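Local coordinates for protein superoxide dismutase [Ni] (Streptomyces coelicolor, PDB 1T6U) that catalyses the dismutation of superoxide to hydrogen peroxide and molecular oxygen at a nickel centre, working as a hollow, roughly spherical homohexamer, at residues R15-M28 with A88-L101. The protein carries 1 engineered substitution. Residues are numbered along the deposited sequence; the frame is centred on the assembly and turned at random. Where two conformers were deposited one is given.
Sequences RIEAESVKAVQEKM and AKGSKDPATGQKAL
A88, in the last turn of helix 74-89, lays its CB against V21 CG1 and faces the buried amide of Q25, which illustrates how a loop and the first turn of the next helix can together hold a polar side chain. S91 supplies its carbonyl: Q25 NE2 donates to S91 O at 3.0 Å, fairly straight (160°), though NE2 stands above the carbonyl plane. The same oxygen also accepts from K44 of helix 34-62. K92 runs its aliphatic chain across the end of M28, CG lying 3.8 Å from M28 CE. D93 is the N-cap of helix 94-115, its OD1 accepting from A95 N. The P94 ring rests on Q25 CB and on E26 CG. T96 OG1 takes the second bond from Q25 NE2, 2.9 Å long, and itself donates to D93 O. G97 brings the backbones closest, its CA 4.5 Å from K22 CA; its N makes a weak bond to Q25 OE1, and a water bridges G97 O to A18 O. Q98 OE1 accepts from K22 NZ at 2.8 Å, in the carbonyl plane; the lysine, fully extended with CG anti to N (chi1 -174°), stretches past P94 to get there. L101 inserts CD2 among R15, A18 and E19, 3.7 Å from A18 CB. Segments 15-28 and 94-101 run nearly antiparallel (167°), their axes approaching to 8.0 Å, and knobs-into-holes packing thus joins the first and last helices of the NiSOD four-helix bundle.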
loop_
_atom_site.group_PDB
_atom_site.type_symbol
_atom_site.label_atom_id
_atom_site.label_comp_id
_atom_site.label_asym_id
_atom_site.label_seq_id
_atom_site.Cartn_x
_atom_site.Cartn_y
_atom_site.Cartn_z
ATOM N N ARG A 15 6.288 17.418 8.045
ATOM C CA ARG A 15 6.022 18.778 7.644
ATOM C C ARG A 15 5.606 18.919 6.176
ATOM O O ARG A 15 4.639 19.623 5.854
ATOM C CB ARG A 15 7.277 19.663 7.874
ATOM C CG ARG A 15 6.955 21.147 7.621
ATOM C CD ARG A 15 8.179 22.010 7.748
ATOM N NE ARG A 15 8.999 21.762 6.550
ATOM C CZ ARG A 15 10.234 21.288 6.588
ATOM N NH1 ARG A 15 10.846 21.005 7.738
ATOM N NH2 ARG A 15 10.809 21.124 5.401
ATOM N N ILE A 16 6.337 18.228 5.285
ATOM C CA ILE A 16 5.999 18.441 3.878
ATOM C C ILE A 16 4.639 17.866 3.574
ATOM O O ILE A 16 3.910 18.467 2.785
ATOM C CB ILE A 16 7.125 17.814 3.016
ATOM C CG1 ILE A 16 8.498 18.453 3.245
ATOM C CG2 ILE A 16 6.715 17.792 1.553
ATOM C CD1 ILE A 16 9.739 17.646 2.900
ATOM N N GLU A 17 4.238 16.765 4.203
ATOM C CA GLU A 17 2.878 16.235 3.945
ATOM C C GLU A 17 1.852 17.195 4.524
ATOM O O GLU A 17 0.835 17.422 3.864
ATOM C CB GLU A 17 2.712 14.815 4.472
ATOM C CG GLU A 17 3.615 13.788 3.811
ATOM C CD GLU A 17 3.361 13.664 2.321
ATOM O OE1 GLU A 17 4.145 12.974 1.665
ATOM O OE2 GLU A 17 2.367 14.258 1.819
ATOM N N ALA A 18 2.093 17.767 5.719
ATOM C CA ALA A 18 1.153 18.737 6.267
ATOM C C ALA A 18 1.100 19.993 5.423
ATOM O O ALA A 18 0.038 20.617 5.283
ATOM C CB ALA A 18 1.517 18.943 7.734
ATOM N N GLU A 19 2.209 20.423 4.827
ATOM C CA GLU A 19 2.205 21.533 3.892
ATOM C C GLU A 19 1.302 21.241 2.689
ATOM O O GLU A 19 0.548 22.063 2.203
ATOM C CB GLU A 19 3.662 21.821 3.475
ATOM C CG GLU A 19 4.513 22.502 4.521
ATOM C CD GLU A 19 5.964 22.659 4.126
ATOM O OE1 GLU A 19 6.751 23.182 4.956
ATOM O OE2 GLU A 19 6.356 22.254 3.007
ATOM N N SER A 20 1.398 19.998 2.170
ATOM C CA SER A 20 0.540 19.655 1.043
ATOM C C SER A 20 -0.929 19.641 1.492
ATOM O O SER A 20 -1.784 20.125 0.749
ATOM C CB SER A 20 1.077 18.402 0.310
ATOM O OG SER A 20 0.584 17.333 1.004
ATOM N N VAL A 21 -1.259 19.167 2.702
ATOM C CA VAL A 21 -2.624 19.251 3.179
ATOM C C VAL A 21 -3.125 20.705 3.152
ATOM O O VAL A 21 -4.217 20.990 2.643
ATOM C CB VAL A 21 -2.723 18.627 4.568
ATOM C CG1 VAL A 21 -4.050 18.889 5.248
ATOM C CG2 VAL A 21 -2.565 17.110 4.514
ATOM N N LYS A 22 -2.357 21.627 3.731
ATOM C CA LYS A 22 -2.786 23.014 3.761
ATOM C C LYS A 22 -2.954 23.601 2.369
ATOM O O LYS A 22 -3.897 24.338 2.076
ATOM C CB LYS A 22 -1.768 23.872 4.527
ATOM C CG LYS A 22 -2.255 25.296 4.695
ATOM C CD LYS A 22 -1.266 26.197 5.451
ATOM C CE LYS A 22 -1.855 27.596 5.459
ATOM N NZ LYS A 22 -0.913 28.693 5.811
ATOM N N ALA A 23 -2.016 23.246 1.503
ATOM C CA ALA A 23 -2.079 23.703 0.118
ATOM C C ALA A 23 -3.339 23.195 -0.580
ATOM O O ALA A 23 -3.993 23.952 -1.313
ATOM C CB ALA A 23 -0.852 23.295 -0.670
ATOM N N VAL A 24 -3.685 21.950 -0.379
ATOM C CA VAL A 24 -4.919 21.388 -0.917
ATOM C C VAL A 24 -6.130 22.133 -0.393
ATOM O O VAL A 24 -7.027 22.494 -1.168
ATOM C CB VAL A 24 -4.994 19.876 -0.646
ATOM C CG1 VAL A 24 -6.355 19.324 -1.051
ATOM C CG2 VAL A 24 -3.913 19.146 -1.429
ATOM N N GLN A 25 -6.173 22.401 0.901
ATOM C CA GLN A 25 -7.270 23.171 1.474
ATOM C C GLN A 25 -7.366 24.549 0.808
ATOM O O GLN A 25 -8.475 24.954 0.447
ATOM C CB GLN A 25 -7.123 23.291 2.995
ATOM C CG GLN A 25 -7.214 21.956 3.705
ATOM C CD GLN A 25 -6.842 21.996 5.171
ATOM O OE1 GLN A 25 -5.876 22.664 5.563
ATOM N NE2 GLN A 25 -7.581 21.226 5.977
ATOM N N GLU A 26 -6.244 25.256 0.625
ATOM C CA GLU A 26 -6.306 26.561 -0.049
ATOM C C GLU A 26 -6.891 26.442 -1.451
ATOM O O GLU A 26 -7.736 27.223 -1.937
ATOM C CB GLU A 26 -4.913 27.178 -0.058
ATOM C CG GLU A 26 -4.345 27.521 1.291
ATOM C CD GLU A 26 -2.858 27.754 1.374
ATOM O OE1 GLU A 26 -2.377 28.386 2.340
ATOM O OE2 GLU A 26 -2.085 27.317 0.503
ATOM N N LYS A 27 -6.439 25.424 -2.179
ATOM C CA LYS A 27 -6.931 25.257 -3.543
ATOM C C LYS A 27 -8.406 24.913 -3.610
ATOM O O LYS A 27 -9.097 25.269 -4.550
ATOM C CB LYS A 27 -6.116 24.147 -4.237
ATOM C CG LYS A 27 -4.684 24.621 -4.486
ATOM C CD LYS A 27 -3.795 23.635 -5.146
ATOM C CE LYS A 27 -2.472 24.209 -5.597
ATOM N NZ LYS A 27 -2.502 25.479 -6.356
ATOM N N MET A 28 -8.908 24.213 -2.625
ATOM C CA MET A 28 -10.331 23.903 -2.579
ATOM C C MET A 28 -11.139 25.172 -2.527
ATOM O O MET A 28 -12.238 25.214 -2.992
ATOM C CB MET A 28 -10.681 22.982 -1.388
ATOM C CG MET A 28 -10.034 21.602 -1.529
ATOM S SD MET A 28 -10.443 20.430 -0.221
ATOM C CE MET A 28 -12.047 19.864 -0.794
ATOM N N ALA A 88 -7.742 18.215 10.328
ATOM C CA ALA A 88 -7.459 18.709 8.968
ATOM C C ALA A 88 -8.043 17.782 7.923
ATOM O O ALA A 88 -8.582 18.207 6.898
ATOM C CB ALA A 88 -5.960 18.885 8.755
ATOM N N LYS A 89 -7.958 16.474 8.109
ATOM C CA LYS A 89 -8.691 15.542 7.230
ATOM C C LYS A 89 -10.150 15.933 7.108
ATOM O O LYS A 89 -10.687 15.928 5.996
ATOM C CB LYS A 89 -8.675 14.064 7.693
ATOM C CG LYS A 89 -7.343 13.353 7.522
ATOM C CD LYS A 89 -7.521 11.915 8.021
ATOM C CE LYS A 89 -6.249 11.070 7.890
ATOM N NZ LYS A 89 -6.475 9.653 8.309
ATOM N N GLY A 90 -10.789 16.246 8.216
ATOM C CA GLY A 90 -12.189 16.548 8.242
ATOM C C GLY A 90 -12.596 17.898 7.691
ATOM O O GLY A 90 -13.802 18.140 7.608
ATOM N N SER A 91 -11.665 18.776 7.365
ATOM C CA SER A 91 -11.869 20.160 7.040
ATOM C C SER A 91 -11.264 20.591 5.714
ATOM O O SER A 91 -10.244 20.115 5.281
ATOM C CB SER A 91 -11.290 21.058 8.150
ATOM O OG SER A 91 -11.592 22.429 7.933
ATOM N N LYS A 92 -11.964 21.568 5.100
ATOM C CA LYS A 92 -11.492 22.306 3.941
ATOM C C LYS A 92 -10.724 23.567 4.354
ATOM O O LYS A 92 -10.085 24.201 3.501
ATOM C CB LYS A 92 -12.666 22.662 3.028
ATOM C CG LYS A 92 -13.335 21.438 2.406
ATOM C CD LYS A 92 -14.692 21.723 1.774
ATOM C CE LYS A 92 -14.715 22.896 0.853
ATOM N NZ LYS A 92 -16.077 23.271 0.412
ATOM N N ASP A 93 -10.782 23.947 5.620
ATOM C CA ASP A 93 -10.244 25.224 6.088
ATOM C C ASP A 93 -8.738 25.151 6.202
ATOM O O ASP A 93 -8.334 24.370 7.072
ATOM C CB ASP A 93 -10.889 25.542 7.423
ATOM C CG ASP A 93 -10.377 26.802 8.074
ATOM O OD1 ASP A 93 -9.673 27.570 7.388
ATOM O OD2 ASP A 93 -10.675 26.995 9.281
ATOM N N PRO A 94 -7.955 25.901 5.434
ATOM C CA PRO A 94 -6.496 25.824 5.592
ATOM C C PRO A 94 -5.999 26.213 6.994
ATOM O O PRO A 94 -4.854 25.832 7.309
ATOM C CB PRO A 94 -5.962 26.792 4.543
ATOM C CG PRO A 94 -7.120 27.425 3.867
ATOM C CD PRO A 94 -8.353 26.847 4.405
ATOM N N ALA A 95 -6.778 26.889 7.829
ATOM C CA ALA A 95 -6.350 27.123 9.184
ATOM C C ALA A 95 -6.182 25.823 9.960
ATOM O O ALA A 95 -5.410 25.761 10.905
ATOM C CB ALA A 95 -7.272 28.069 9.937
ATOM N N THR A 96 -6.894 24.786 9.594
ATOM C CA THR A 96 -6.764 23.478 10.245
ATOM C C THR A 96 -5.442 22.855 9.804
ATOM O O THR A 96 -4.718 22.307 10.637
ATOM C CB THR A 96 -7.923 22.502 10.017
ATOM O OG1 THR A 96 -8.082 22.143 8.633
ATOM C CG2 THR A 96 -9.227 23.136 10.479
ATOM N N GLY A 97 -5.122 22.940 8.516
ATOM C CA GLY A 97 -3.788 22.493 8.128
ATOM C C GLY A 97 -2.701 23.311 8.813
ATOM O O GLY A 97 -1.655 22.746 9.175
ATOM N N GLN A 98 -2.915 24.610 8.993
ATOM C CA GLN A 98 -1.862 25.401 9.627
ATOM C C GLN A 98 -1.680 25.034 11.089
ATOM O O GLN A 98 -0.582 25.018 11.648
ATOM C CB GLN A 98 -2.215 26.876 9.466
ATOM C CG GLN A 98 -1.145 27.769 10.099
ATOM C CD GLN A 98 0.189 27.586 9.417
ATOM O OE1 GLN A 98 0.220 27.678 8.171
ATOM N NE2 GLN A 98 1.264 27.347 10.173
ATOM N N LYS A 99 -2.783 24.729 11.779
ATOM C CA LYS A 99 -2.725 24.269 13.171
ATOM C C LYS A 99 -1.918 22.974 13.263
ATOM O O LYS A 99 -1.047 22.848 14.157
ATOM C CB LYS A 99 -4.103 24.054 13.809
ATOM C CG LYS A 99 -3.955 23.851 15.320
ATOM C CD LYS A 99 -5.291 23.718 15.984
ATOM C CE LYS A 99 -5.218 23.668 17.503
ATOM N NZ LYS A 99 -6.469 23.186 18.179
ATOM N N ALA A 100 -2.129 22.012 12.372
ATOM C CA ALA A 100 -1.226 20.859 12.346
ATOM C C ALA A 100 0.223 21.235 12.101
ATOM O O ALA A 100 1.125 20.655 12.740
ATOM C CB ALA A 100 -1.780 19.880 11.302
ATOM N N LEU A 101 0.508 22.154 11.203
ATOM C CA LEU A 101 1.890 22.623 10.998
ATOM C C LEU A 101 2.491 23.254 12.225
ATOM O O LEU A 101 3.692 23.070 12.527
ATOM C CB LEU A 101 1.933 23.631 9.826
ATOM C CG LEU A 101 1.841 22.951 8.437
ATOM C CD1 LEU A 101 1.445 23.984 7.394
ATOM C CD2 LEU A 101 3.134 22.231 8.068
HETATM O O HOH W 1 -1.465 20.341 7.589
#